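Local atomic coordinates of member of s1p family of ribosomal proteins (PDB entry 5YH1), a protein that probably acts as a nucleic-acid exonuclease of the DHH family, here represented by its manganese-binding DHH-domain portion. Residues V25-K30 against A203-R208; K219-I224 against E278-T283; A257-H262 against E294-E299. All blocks are in the same frame, centred on the assembly; numbering follows the deposited sequence.

From the N terminus, the loop joining helix 2-20 to helix 32-53 comes first; contact 1 brings it onto helix 199-210, closing a 172-residue loop that contains the five-stranded parallel sheet. Contact 2 opens at 219-224, soon after contact 1 has closed, and reaches the turn that ends helix 276-279. Contact 3 begins inside that loop, on helix 250-267, and closes beyond it on helix 286-311, so contacts 2 and 3 cross. Packing makes the series continuous: T204 and L28 of contact 1 touch L221, P222 and K219, while L280 and I279 of contact 2 meet I260 and V259. The result ties the N-terminal loop to helix 286-311 through helices beside the manganese site.

Contact 1: V25-K30 against A203-R208; sequences VGFLVK and ATEVAR
R208 reaches from helix 199-210 into the loop 25-30 and holds two successive carbonyls with the two ends of its guanidinium group. NH2 donates to V25 O at 2.8 Å, and NH1 to G26 O at 3.0 Å, the latter along an almost straight N-H...O line (174°). A bend at chi3 (54°) turns the R208 guanidinium toward these carbonyls. Both oxygens lie at the edge of the guanidinium, in its plane, whereas each nitrogen stands above the plane of the carbonyl it binds. V25 CG2 covers one face of the group, 3.7 Å from NH2, and the backbone between F27 and L28 passes over the other. The isobutyl end of L28 lies against the arginine stem, CG to R208 CD 3.6 Å. One helical turn earlier, E205 takes up the next part of the loop: L28 N donates to its OE2 at 3.1 Å, on the syn side of the carboxylate. The ring of F27 turns its edge to this group, CD1 being 3.6 Å from E205 OE1, with ring and carboxylate planes nearly perpendicular. The loop between helix 2-20 and helix 32-53 is thereby fastened to helix 199-210 of the manganese-binding DHH domain; A203 and T204 also pack on helix 66-86, and the T204 side chain lies about 12 Å from the bound manganese. The two gripping side chains position each other through a salt bridge, R208 NH1 to E205 OE1 at 2.7 Å. In the second shell, E215 pairs with R208 NE and the Y239 hydroxyl bonds to E205 OE2, while F27 packs on helix 32-53.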
ATOM      1  N   VAL A  25     -12.696 -21.801 -35.780  1.00 35.11           N
ATOM      2  CA  VAL A  25     -11.622 -21.138 -36.530  1.00 32.25           C
ATOM      3  C   VAL A  25     -10.292 -21.898 -36.492  1.00 30.60           C
ATOM      4  O   VAL A  25      -9.266 -21.379 -36.918  1.00 31.15           O
ATOM      5  CB  VAL A  25     -11.388 -19.697 -36.021  1.00 31.74           C
ATOM      6  CG1 VAL A  25     -12.617 -18.848 -36.281  1.00 32.89           C
ATOM      7  CG2 VAL A  25     -11.031 -19.680 -34.538  1.00 32.24           C
ATOM      8  N   GLY A  26     -10.301 -23.118 -35.979  1.00 30.25           N
ATOM      9  CA  GLY A  26      -9.080 -23.900 -35.886  1.00 31.26           C
ATOM     10  C   GLY A  26      -8.061 -23.250 -34.963  1.00 32.98           C
ATOM     11  O   GLY A  26      -8.433 -22.570 -33.996  1.00 32.18           O
ATOM     12  N   PHE A  27      -6.778 -23.476 -35.269  1.00 32.27           N
ATOM     13  CA  PHE A  27      -5.660 -22.969 -34.479  1.00 30.42           C
ATOM     14  C   PHE A  27      -4.560 -22.390 -35.366  1.00 30.67           C
ATOM     15  O   PHE A  27      -4.535 -22.634 -36.568  1.00 29.49           O
ATOM     16  CB  PHE A  27      -5.090 -24.085 -33.624  1.00 29.91           C
ATOM     17  CG  PHE A  27      -6.085 -24.682 -32.682  1.00 30.06           C
ATOM     18  CD1 PHE A  27      -6.618 -23.924 -31.652  1.00 29.52           C
ATOM     19  CD2 PHE A  27      -6.491 -26.000 -32.825  1.00 30.03           C
ATOM     20  CE1 PHE A  27      -7.536 -24.470 -30.769  1.00 29.60           C
ATOM     21  CE2 PHE A  27      -7.409 -26.550 -31.957  1.00 31.05           C
ATOM     22  CZ  PHE A  27      -7.935 -25.786 -30.922  1.00 30.78           C
ATOM     23  N   LEU A  28      -3.652 -21.625 -34.764  1.00 30.74           N
ATOM     24  CA  LEU A  28      -2.565 -20.971 -35.501  1.00 30.29           C
ATOM     25  C   LEU A  28      -1.419 -21.919 -35.835  1.00 29.50           C
ATOM     26  O   LEU A  28      -0.591 -21.611 -36.686  1.00 28.65           O
ATOM     27  CB  LEU A  28      -2.012 -19.794 -34.699  1.00 30.47           C
ATOM     28  CG  LEU A  28      -2.944 -18.601 -34.552  1.00 31.46           C
ATOM     29  CD1 LEU A  28      -2.416 -17.656 -33.476  1.00 31.98           C
ATOM     30  CD2 LEU A  28      -3.093 -17.875 -35.879  1.00 31.85           C
ATOM     31  N   VAL A  29      -1.386 -23.056 -35.150  1.00 29.53           N
ATOM     32  CA  VAL A  29      -0.315 -24.034 -35.256  1.00 30.01           C
ATOM     33  C   VAL A  29      -0.929 -25.432 -35.240  1.00 32.26           C
ATOM     34  O   VAL A  29      -2.096 -25.580 -34.863  1.00 31.62           O
ATOM     35  CB  VAL A  29       0.645 -23.928 -34.054  1.00 30.07           C
ATOM     36  CG1 VAL A  29       1.252 -22.533 -33.973  1.00 30.66           C
ATOM     37  CG2 VAL A  29      -0.072 -24.266 -32.752  1.00 30.12           C
ATOM     38  N   LYS A  30      -0.141 -26.445 -35.614  1.00 33.90           N
ATOM     39  CA  LYS A  30      -0.549 -27.847 -35.486  1.00 35.38           C
ATOM     40  C   LYS A  30      -0.239 -28.335 -34.083  1.00 33.25           C
ATOM     41  O   LYS A  30       0.867 -28.126 -33.582  1.00 31.69           O
ATOM     42  CB  LYS A  30       0.183 -28.762 -36.488  1.00 40.96           C
ATOM     43  CG  LYS A  30       0.286 -28.225 -37.913  1.00 47.30           C
ATOM     44  CD  LYS A  30       0.030 -29.317 -38.955  1.00 54.56           C
ATOM     45  CE  LYS A  30       0.732 -29.038 -40.283  1.00 56.25           C
ATOM     46  NZ  LYS A  30       2.113 -29.601 -40.310  1.00 59.20           N
ATOM     47  N   ALA A 203      -4.454 -18.610 -24.404  1.00 23.88           N
ATOM     48  CA  ALA A 203      -5.331 -17.447 -24.343  1.00 23.77           C
ATOM     49  C   ALA A 203      -5.475 -16.781 -25.691  1.00 23.87           C
ATOM     50  O   ALA A 203      -6.536 -16.239 -26.017  1.00 24.20           O
ATOM     51  CB  ALA A 203      -4.820 -16.450 -23.314  1.00 23.62           C
ATOM     52  N   THR A 204      -4.393 -16.774 -26.465  1.00 24.17           N
ATOM     53  CA  THR A 204      -4.464 -16.238 -27.825  1.00 24.70           C
ATOM     54  C   THR A 204      -5.430 -17.069 -28.670  1.00 24.34           C
ATOM     55  O   THR A 204      -6.251 -16.508 -29.391  1.00 24.14           O
ATOM     56  CB  THR A 204      -3.073 -16.170 -28.488  1.00 24.73           C
ATOM     57  OG1 THR A 204      -2.247 -15.242 -27.774  1.00 23.98           O
ATOM     58  CG2 THR A 204      -3.180 -15.725 -29.931  1.00 24.66           C
ATOM     59  N   GLU A 205      -5.380 -18.396 -28.547  1.00 25.00           N
ATOM     60  CA  GLU A 205      -6.319 -19.245 -29.303  1.00 25.66           C
ATOM     61  C   GLU A 205      -7.755 -19.004 -28.821  1.00 27.09           C
ATOM     62  O   GLU A 205      -8.656 -18.792 -29.641  1.00 27.88           O
ATOM     63  CB  GLU A 205      -5.953 -20.724 -29.222  1.00 25.24           C
ATOM     64  CG  GLU A 205      -4.559 -21.073 -29.748  1.00 26.01           C
ATOM     65  CD  GLU A 205      -4.381 -20.934 -31.266  1.00 26.48           C
ATOM     66  OE1 GLU A 205      -5.339 -20.599 -31.993  1.00 27.07           O
ATOM     67  OE2 GLU A 205      -3.254 -21.167 -31.751  1.00 25.59           O
ATOM     68  N   VAL A 206      -7.974 -18.965 -27.505  1.00 26.77           N
ATOM     69  CA  VAL A 206      -9.311 -18.631 -26.996  1.00 25.63           C
ATOM     70  C   VAL A 206      -9.764 -17.293 -27.560  1.00 25.82           C
ATOM     71  O   VAL A 206     -10.915 -17.159 -28.014  1.00 26.67           O
ATOM     72  CB  VAL A 206      -9.402 -18.610 -25.457  1.00 25.74           C
ATOM     73  CG1 VAL A 206     -10.765 -18.087 -25.014  1.00 25.73           C
ATOM     74  CG2 VAL A 206      -9.179 -19.999 -24.884  1.00 25.31           C
ATOM     75  N   ALA A 207      -8.867 -16.310 -27.555  1.00 25.87           N
ATOM     76  CA  ALA A 207      -9.203 -14.980 -28.068  1.00 26.25           C
ATOM     77  C   ALA A 207      -9.667 -15.013 -29.526  1.00 27.08           C
ATOM     78  O   ALA A 207     -10.563 -14.266 -29.911  1.00 28.00           O
ATOM     79  CB  ALA A 207      -8.024 -14.030 -27.917  1.00 26.25           C
ATOM     80  N   ARG A 208      -9.048 -15.867 -30.334  1.00 28.49           N
ATOM     81  CA  ARG A 208      -9.437 -16.019 -31.739  1.00 28.98           C
ATOM     82  C   ARG A 208     -10.866 -16.568 -31.866  1.00 29.37           C
ATOM     83  O   ARG A 208     -11.614 -16.145 -32.747  1.00 31.82           O
ATOM     84  CB  ARG A 208      -8.442 -16.918 -32.490  1.00 28.96           C
ATOM     85  CG  ARG A 208      -7.064 -16.295 -32.675  1.00 29.26           C
ATOM     86  CD  ARG A 208      -6.061 -17.255 -33.310  1.00 29.95           C
ATOM     87  NE  ARG A 208      -6.589 -17.795 -34.565  1.00 29.74           N
ATOM     88  CZ  ARG A 208      -7.160 -18.993 -34.713  1.00 29.70           C
ATOM     89  NH1 ARG A 208      -7.253 -19.857 -33.711  1.00 29.99           N
ATOM     90  NH2 ARG A 208      -7.636 -19.334 -35.895  1.00 30.29           N
TER

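Contact 2: K219-I224 against E278-T283; sequences KHLPAI and EILLIT
L221 and I224, on one side of helix 221-229, meet L280 and I282 in an apolar centre. L221 CD2 lies 3.7 Å from I282 CG2, the two side chains crossing at about a right angle, and I224 CG2 lies 3.8 Å from L280 CD2. Around this centre, I256 of helix 250-267 packs on I224, and T70 of helix 66-86 touches both L221 and L280. The same L221 methyl also sits over one face of the H220 imidazole, offset toward its rim. At the polar edge that ring donates from NE2 to L280 O at 2.7 Å; the bond lies in the carbonyl plane and near the ring plane, with an N-H...O angle of 159°. H220 CG stands between the backbone N and the carbonyl carbon (chi1 73°), which swings the ring across to the other segment. Farther out, T283 OG1 donates to E278 OE1 at 2.6 Å and ties the outgoing chain back to helix 276-279. That helix ends in a Schellman motif with L281 at positive phi, and H220 binds the carbonyl of L280, just before L281. Helix 221-229 leads to the manganese ligand D229, the I224 side chain being about 11 Å from the ion.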
ATOM      1  N   LYS A 219      -1.667 -12.558 -33.386  1.00 27.43           N
ATOM      2  CA  LYS A 219      -1.123 -13.896 -33.679  1.00 27.13           C
ATOM      3  C   LYS A 219       0.359 -14.074 -33.338  1.00 26.10           C
ATOM      4  O   LYS A 219       0.837 -15.205 -33.240  1.00 26.34           O
ATOM      5  CB  LYS A 219      -1.394 -14.314 -35.130  1.00 28.07           C
ATOM      6  CG  LYS A 219      -0.779 -13.415 -36.182  1.00 28.62           C
ATOM      7  CD  LYS A 219      -1.341 -13.757 -37.543  1.00 30.49           C
ATOM      8  CE  LYS A 219      -0.737 -12.875 -38.623  1.00 31.04           C
ATOM      9  NZ  LYS A 219      -1.408 -13.167 -39.912  1.00 32.00           N
ATOM     10  N   HIS A 220       1.074 -12.969 -33.141  1.00 25.64           N
ATOM     11  CA  HIS A 220       2.466 -13.000 -32.652  1.00 25.34           C
ATOM     12  C   HIS A 220       2.632 -13.063 -31.121  1.00 25.68           C
ATOM     13  O   HIS A 220       3.746 -13.278 -30.617  1.00 25.26           O
ATOM     14  CB  HIS A 220       3.223 -11.781 -33.182  1.00 26.09           C
ATOM     15  CG  HIS A 220       2.825 -10.496 -32.527  1.00 26.66           C
ATOM     16  ND1 HIS A 220       1.622  -9.871 -32.780  1.00 26.72           N
ATOM     17  CD2 HIS A 220       3.459  -9.733 -31.610  1.00 26.44           C
ATOM     18  CE1 HIS A 220       1.541  -8.770 -32.057  1.00 26.54           C
ATOM     19  NE2 HIS A 220       2.644  -8.663 -31.340  1.00 27.21           N
ATOM     20  N   LEU A 221       1.542 -12.870 -30.374  1.00 26.32           N
ATOM     21  CA  LEU A 221       1.614 -12.851 -28.900  1.00 25.30           C
ATOM     22  C   LEU A 221       2.110 -14.151 -28.295  1.00 24.55           C
ATOM     23  O   LEU A 221       2.896 -14.130 -27.347  1.00 24.14           O
ATOM     24  CB  LEU A 221       0.266 -12.454 -28.288  1.00 26.11           C
ATOM     25  CG  LEU A 221      -0.209 -11.026 -28.594  1.00 26.38           C
ATOM     26  CD1 LEU A 221      -1.435 -10.683 -27.765  1.00 26.69           C
ATOM     27  CD2 LEU A 221       0.880  -9.997 -28.341  1.00 27.27           C
ATOM     28  N   PRO A 222       1.675 -15.301 -28.843  1.00 24.67           N
ATOM     29  CA  PRO A 222       2.176 -16.577 -28.323  1.00 23.77           C
ATOM     30  C   PRO A 222       3.707 -16.727 -28.330  1.00 23.47           C
ATOM     31  O   PRO A 222       4.268 -17.366 -27.439  1.00 24.11           O
ATOM     32  CB  PRO A 222       1.520 -17.608 -29.246  1.00 24.68           C
ATOM     33  CG  PRO A 222       0.256 -16.955 -29.690  1.00 24.58           C
ATOM     34  CD  PRO A 222       0.574 -15.493 -29.804  1.00 24.49           C
ATOM     35  N   ALA A 223       4.374 -16.141 -29.317  1.00 23.29           N
ATOM     36  CA  ALA A 223       5.833 -16.142 -29.358  1.00 23.48           C
ATOM     37  C   ALA A 223       6.433 -15.366 -28.194  1.00 22.91           C
ATOM     38  O   ALA A 223       7.434 -15.791 -27.617  1.00 23.26           O
ATOM     39  CB  ALA A 223       6.331 -15.567 -30.682  1.00 24.00           C
ATOM     40  N   ILE A 224       5.832 -14.227 -27.860  1.00 23.00           N
ATOM     41  CA  ILE A 224       6.275 -13.428 -26.703  1.00 23.25           C
ATOM     42  C   ILE A 224       6.054 -14.214 -25.402  1.00 23.24           C
ATOM     43  O   ILE A 224       6.964 -14.356 -24.587  1.00 23.20           O
ATOM     44  CB  ILE A 224       5.565 -12.052 -26.662  1.00 23.12           C
ATOM     45  CG1 ILE A 224       5.987 -11.204 -27.860  1.00 23.29           C
ATOM     46  CG2 ILE A 224       5.926 -11.293 -25.397  1.00 23.43           C
ATOM     47  CD1 ILE A 224       5.176  -9.950 -28.076  1.00 23.31           C
ATOM     48  N   GLU A 278       1.810  -1.363 -26.164  1.00 29.59           N
ATOM     49  CA  GLU A 278       2.871  -0.830 -27.008  1.00 29.90           C
ATOM     50  C   GLU A 278       4.069  -1.754 -26.989  1.00 29.19           C
ATOM     51  O   GLU A 278       4.668  -2.033 -28.031  1.00 30.74           O
ATOM     52  CB  GLU A 278       3.300   0.562 -26.535  1.00 31.46           C
ATOM     53  CG  GLU A 278       2.183   1.597 -26.470  1.00 32.62           C
ATOM     54  CD  GLU A 278       1.579   1.914 -27.821  1.00 34.01           C
ATOM     55  OE1 GLU A 278       2.106   1.465 -28.858  1.00 36.14           O
ATOM     56  OE2 GLU A 278       0.565   2.630 -27.849  1.00 37.09           O
ATOM     57  N   ILE A 279       4.410  -2.242 -25.806  1.00 27.61           N
ATOM     58  CA  ILE A 279       5.523  -3.167 -25.659  1.00 27.51           C
ATOM     59  C   ILE A 279       5.237  -4.481 -26.404  1.00 27.37           C
ATOM     60  O   ILE A 279       6.137  -5.053 -27.019  1.00 27.52           O
ATOM     61  CB  ILE A 279       5.821  -3.426 -24.175  1.00 27.68           C
ATOM     62  CG1 ILE A 279       6.305  -2.128 -23.509  1.00 28.93           C
ATOM     63  CG2 ILE A 279       6.871  -4.520 -24.005  1.00 27.50           C
ATOM     64  CD1 ILE A 279       6.261  -2.173 -21.994  1.00 29.39           C
ATOM     65  N   LEU A 280       3.982  -4.932 -26.366  1.00 26.35           N
ATOM     66  CA  LEU A 280       3.580  -6.187 -27.007  1.00 26.66           C
ATOM     67  C   LEU A 280       3.348  -6.077 -28.520  1.00 28.07           C
ATOM     68  O   LEU A 280       3.054  -7.090 -29.173  1.00 28.15           O
ATOM     69  CB  LEU A 280       2.300  -6.719 -26.360  1.00 25.73           C
ATOM     70  CG  LEU A 280       2.445  -7.299 -24.964  1.00 25.28           C
ATOM     71  CD1 LEU A 280       1.063  -7.625 -24.433  1.00 25.29           C
ATOM     72  CD2 LEU A 280       3.349  -8.526 -24.945  1.00 24.75           C
ATOM     73  N   LEU A 281       3.451  -4.855 -29.051  1.00 29.02           N
ATOM     74  CA  LEU A 281       3.318  -4.555 -30.473  1.00 30.29           C
ATOM     75  C   LEU A 281       1.925  -4.888 -30.996  1.00 31.55           C
ATOM     76  O   LEU A 281       1.797  -5.570 -31.999  1.00 30.18           O
ATOM     77  CB  LEU A 281       4.398  -5.279 -31.302  1.00 30.98           C
ATOM     78  CG  LEU A 281       4.653  -4.725 -32.721  1.00 31.35           C
ATOM     79  CD1 LEU A 281       5.549  -3.510 -32.665  1.00 30.98           C
ATOM     80  CD2 LEU A 281       5.286  -5.766 -33.634  1.00 32.94           C
ATOM     81  N   ILE A 282       0.877  -4.428 -30.317  1.00 32.35           N
ATOM     82  CA  ILE A 282      -0.478  -4.669 -30.823  1.00 33.98           C
ATOM     83  C   ILE A 282      -1.202  -3.410 -31.244  1.00 33.52           C
ATOM     84  O   ILE A 282      -2.369  -3.464 -31.612  1.00 37.40           O
ATOM     85  CB  ILE A 282      -1.355  -5.478 -29.847  1.00 35.62           C
ATOM     86  CG1 ILE A 282      -1.640  -4.694 -28.569  1.00 36.86           C
ATOM     87  CG2 ILE A 282      -0.692  -6.809 -29.520  1.00 35.92           C
ATOM     88  CD1 ILE A 282      -2.786  -5.277 -27.770  1.00 38.17           C
ATOM     89  N   THR A 283      -0.522  -2.278 -31.174  1.00 33.79           N
ATOM     90  CA  THR A 283      -1.025  -1.043 -31.744  1.00 34.78           C
ATOM     91  C   THR A 283      -0.254  -0.803 -33.039  1.00 37.01           C
ATOM     92  O   THR A 283       0.785  -1.421 -33.299  1.00 39.10           O
ATOM     93  CB  THR A 283      -0.807   0.162 -30.795  1.00 34.32           C
ATOM     94  OG1 THR A 283       0.577   0.516 -30.760  1.00 32.83           O
ATOM     95  CG2 THR A 283      -1.261  -0.152 -29.385  1.00 33.23           C
TER

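Contact 3: A257-H262 against E294-E299; sequences AEVIDH and EGIYPE
The short helical segments around V259 and Y297 run at 80° to each other, with axes 9.2 Å apart and the CA atoms of these two residues 5.8 Å apart. V259 fills the crossing with both of its methyls: CG1 meets I296 CG2 at 3.9 Å, and CG2 rests against Y297 CB, also at 3.9 Å. With CG anti to the backbone N (chi1 179°), the Y297 ring lies across the flank of helix 250-267 and presents its edge to V259 CG2 and to E258 CB, which is 4.1 Å from CE1. Beyond the apolar centre, H262 CE1 comes within 3.7 Å of E299 OE2, the imidazole and carboxylate planes standing 80° apart. Their polar partners lie elsewhere: H262 NE2 is hydrogen-bonded to K303, and E299 OE2 forms a salt bridge with R150 of the second subunit. E258 likewise turns its carboxylate to Q304 and K345. Helix 286-311 is kinked at P298, whose N carries no hydrogen; the N of E299 also lacks a bond to the preceding turn. Helix 250-267 packs with V259 on helix 286-311 and on I279 of helix 276-279, while A257 and I260 touch T66 at the start of helix 66-86.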
ATOM      1  N   ALA A 257      10.307  -9.578 -23.448  1.00 26.54           N
ATOM      2  CA  ALA A 257       9.970 -10.279 -22.209  1.00 26.80           C
ATOM      3  C   ALA A 257      10.671  -9.658 -20.995  1.00 26.69           C
ATOM      4  O   ALA A 257      10.050  -9.490 -19.932  1.00 25.63           O
ATOM      5  CB  ALA A 257      10.309 -11.760 -22.305  1.00 26.60           C
ATOM      6  N   GLU A 258      11.954  -9.331 -21.145  1.00 26.10           N
ATOM      7  CA  GLU A 258      12.720  -8.746 -20.038  1.00 26.09           C
ATOM      8  C   GLU A 258      12.184  -7.368 -19.676  1.00 25.20           C
ATOM      9  O   GLU A 258      12.128  -7.013 -18.498  1.00 25.67           O
ATOM     10  CB  GLU A 258      14.210  -8.668 -20.362  1.00 27.76           C
ATOM     11  CG  GLU A 258      14.901 -10.030 -20.453  1.00 29.12           C
ATOM     12  CD  GLU A 258      15.173 -10.689 -19.106  1.00 30.25           C
ATOM     13  OE1 GLU A 258      14.899 -10.101 -18.041  1.00 30.27           O
ATOM     14  OE2 GLU A 258      15.678 -11.823 -19.114  1.00 32.28           O
ATOM     15  N   VAL A 259      11.787  -6.602 -20.685  1.00 24.47           N
ATOM     16  CA  VAL A 259      11.184  -5.296 -20.462  1.00 24.14           C
ATOM     17  C   VAL A 259       9.858  -5.404 -19.706  1.00 24.39           C
ATOM     18  O   VAL A 259       9.625  -4.652 -18.757  1.00 23.90           O
ATOM     19  CB  VAL A 259      11.000  -4.515 -21.774  1.00 23.76           C
ATOM     20  CG1 VAL A 259      10.117  -3.296 -21.567  1.00 24.37           C
ATOM     21  CG2 VAL A 259      12.354  -4.080 -22.327  1.00 24.13           C
ATOM     22  N   ILE A 260       9.001  -6.337 -20.106  1.00 24.74           N
ATOM     23  CA  ILE A 260       7.704  -6.511 -19.433  1.00 25.20           C
ATOM     24  C   ILE A 260       7.880  -6.851 -17.952  1.00 25.45           C
ATOM     25  O   ILE A 260       7.248  -6.225 -17.091  1.00 24.89           O
ATOM     26  CB  ILE A 260       6.836  -7.580 -20.115  1.00 25.10           C
ATOM     27  CG1 ILE A 260       6.369  -7.073 -21.486  1.00 24.92           C
ATOM     28  CG2 ILE A 260       5.627  -7.913 -19.250  1.00 25.32           C
ATOM     29  CD1 ILE A 260       5.834  -8.157 -22.396  1.00 24.91           C
ATOM     30  N   ASP A 261       8.741  -7.823 -17.661  1.00 26.21           N
ATOM     31  CA  ASP A 261       8.963  -8.269 -16.282  1.00 27.61           C
ATOM     32  C   ASP A 261       9.582  -7.159 -15.415  1.00 27.22           C
ATOM     33  O   ASP A 261       9.326  -7.095 -14.212  1.00 25.60           O
ATOM     34  CB  ASP A 261       9.842  -9.527 -16.236  1.00 29.76           C
ATOM     35  CG  ASP A 261       9.159 -10.760 -16.846  1.00 34.22           C
ATOM     36  OD1 ASP A 261       7.913 -10.833 -16.901  1.00 38.29           O
ATOM     37  OD2 ASP A 261       9.881 -11.677 -17.268  1.00 37.51           O
ATOM     38  N   HIS A 262      10.390  -6.296 -16.032  1.00 25.49           N
ATOM     39  CA  HIS A 262      11.005  -5.170 -15.335  1.00 25.77           C
ATOM     40  C   HIS A 262       9.953  -4.098 -15.042  1.00 24.95           C
ATOM     41  O   HIS A 262       9.726  -3.750 -13.894  1.00 24.35           O
ATOM     42  CB  HIS A 262      12.161  -4.599 -16.166  1.00 25.34           C
ATOM     43  CG  HIS A 262      12.800  -3.386 -15.573  1.00 24.98           C
ATOM     44  ND1 HIS A 262      12.344  -2.108 -15.819  1.00 25.59           N
ATOM     45  CD2 HIS A 262      13.881  -3.252 -14.769  1.00 25.28           C
ATOM     46  CE1 HIS A 262      13.112  -1.241 -15.184  1.00 25.41           C
ATOM     47  NE2 HIS A 262      14.049  -1.911 -14.538  1.00 25.44           N
ATOM     48  N   GLU A 294      13.753  -0.013 -26.826  1.00 34.80           N
ATOM     49  CA  GLU A 294      15.151   0.426 -26.983  1.00 35.93           C
ATOM     50  C   GLU A 294      15.579   1.377 -25.878  1.00 34.28           C
ATOM     51  O   GLU A 294      16.758   1.451 -25.549  1.00 36.29           O
ATOM     52  CB  GLU A 294      15.383   1.082 -28.353  1.00 40.22           C
ATOM     53  CG  GLU A 294      15.185   0.136 -29.533  1.00 44.17           C
ATOM     54  CD  GLU A 294      15.244   0.835 -30.893  1.00 49.21           C
ATOM     55  OE1 GLU A 294      15.513   2.060 -30.950  1.00 51.74           O
ATOM     56  OE2 GLU A 294      15.012   0.150 -31.916  1.00 52.97           O
ATOM     57  N   GLY A 295      14.633   2.110 -25.306  1.00 32.25           N
ATOM     58  CA  GLY A 295      14.927   2.939 -24.145  1.00 32.26           C
ATOM     59  C   GLY A 295      15.124   2.132 -22.871  1.00 32.91           C
ATOM     60  O   GLY A 295      16.025   2.416 -22.078  1.00 34.53           O
ATOM     61  N   ILE A 296      14.284   1.115 -22.672  1.00 30.99           N
ATOM     62  CA  ILE A 296      14.223   0.410 -21.391  1.00 29.02           C
ATOM     63  C   ILE A 296      15.200  -0.762 -21.332  1.00 28.29           C
ATOM     64  O   ILE A 296      15.861  -0.965 -20.313  1.00 27.45           O
ATOM     65  CB  ILE A 296      12.773  -0.059 -21.077  1.00 28.90           C
ATOM     66  CG1 ILE A 296      11.849   1.156 -20.933  1.00 27.87           C
ATOM     67  CG2 ILE A 296      12.734  -0.915 -19.815  1.00 27.44           C
ATOM     68  CD1 ILE A 296      10.372   0.837 -21.014  1.00 28.14           C
ATOM     69  N   TYR A 297      15.307  -1.537 -22.410  1.00 29.13           N
ATOM     70  CA  TYR A 297      16.096  -2.772 -22.345  1.00 28.31           C
ATOM     71  C   TYR A 297      17.558  -2.594 -21.892  1.00 28.20           C
ATOM     72  O   TYR A 297      18.024  -3.358 -21.058  1.00 28.32           O
ATOM     73  CB  TYR A 297      16.030  -3.594 -23.648  1.00 28.50           C
ATOM     74  CG  TYR A 297      16.871  -4.827 -23.499  1.00 28.86           C
ATOM     75  CD1 TYR A 297      16.406  -5.924 -22.776  1.00 28.89           C
ATOM     76  CD2 TYR A 297      18.175  -4.865 -23.987  1.00 28.52           C
ATOM     77  CE1 TYR A 297      17.203  -7.040 -22.586  1.00 29.40           C
ATOM     78  CE2 TYR A 297      18.975  -5.978 -23.806  1.00 28.62           C
ATOM     79  CZ  TYR A 297      18.488  -7.060 -23.113  1.00 29.34           C
ATOM     80  OH  TYR A 297      19.293  -8.156 -22.938  1.00 30.96           O
ATOM     81  N   PRO A 298      18.286  -1.583 -22.424  1.00 29.65           N
ATOM     82  CA  PRO A 298      19.677  -1.368 -21.957  1.00 30.40           C
ATOM     83  C   PRO A 298      19.781  -1.141 -20.442  1.00 29.80           C
ATOM     84  O   PRO A 298      20.682  -1.639 -19.781  1.00 31.09           O
ATOM     85  CB  PRO A 298      20.115  -0.107 -22.719  1.00 30.37           C
ATOM     86  CG  PRO A 298      19.259  -0.093 -23.948  1.00 30.25           C
ATOM     87  CD  PRO A 298      17.924  -0.645 -23.505  1.00 29.59           C
ATOM     88  N   GLU A 299      18.833  -0.401 -19.914  1.00 29.86           N
ATOM     89  CA  GLU A 299      18.726  -0.142 -18.484  1.00 31.88           C
ATOM     90  C   GLU A 299      18.510  -1.448 -17.725  1.00 30.09           C
ATOM     91  O   GLU A 299      19.162  -1.701 -16.721  1.00 29.27           O
ATOM     92  CB  GLU A 299      17.583   0.864 -18.295  1.00 34.34           C
ATOM     93  CG  GLU A 299      16.994   1.070 -16.921  1.00 37.96           C
ATOM     94  CD  GLU A 299      15.818   2.040 -16.982  1.00 40.58           C
ATOM     95  OE1 GLU A 299      15.798   2.924 -17.886  1.00 38.85           O
ATOM     96  OE2 GLU A 299      14.897   1.903 -16.150  1.00 44.02           O
TER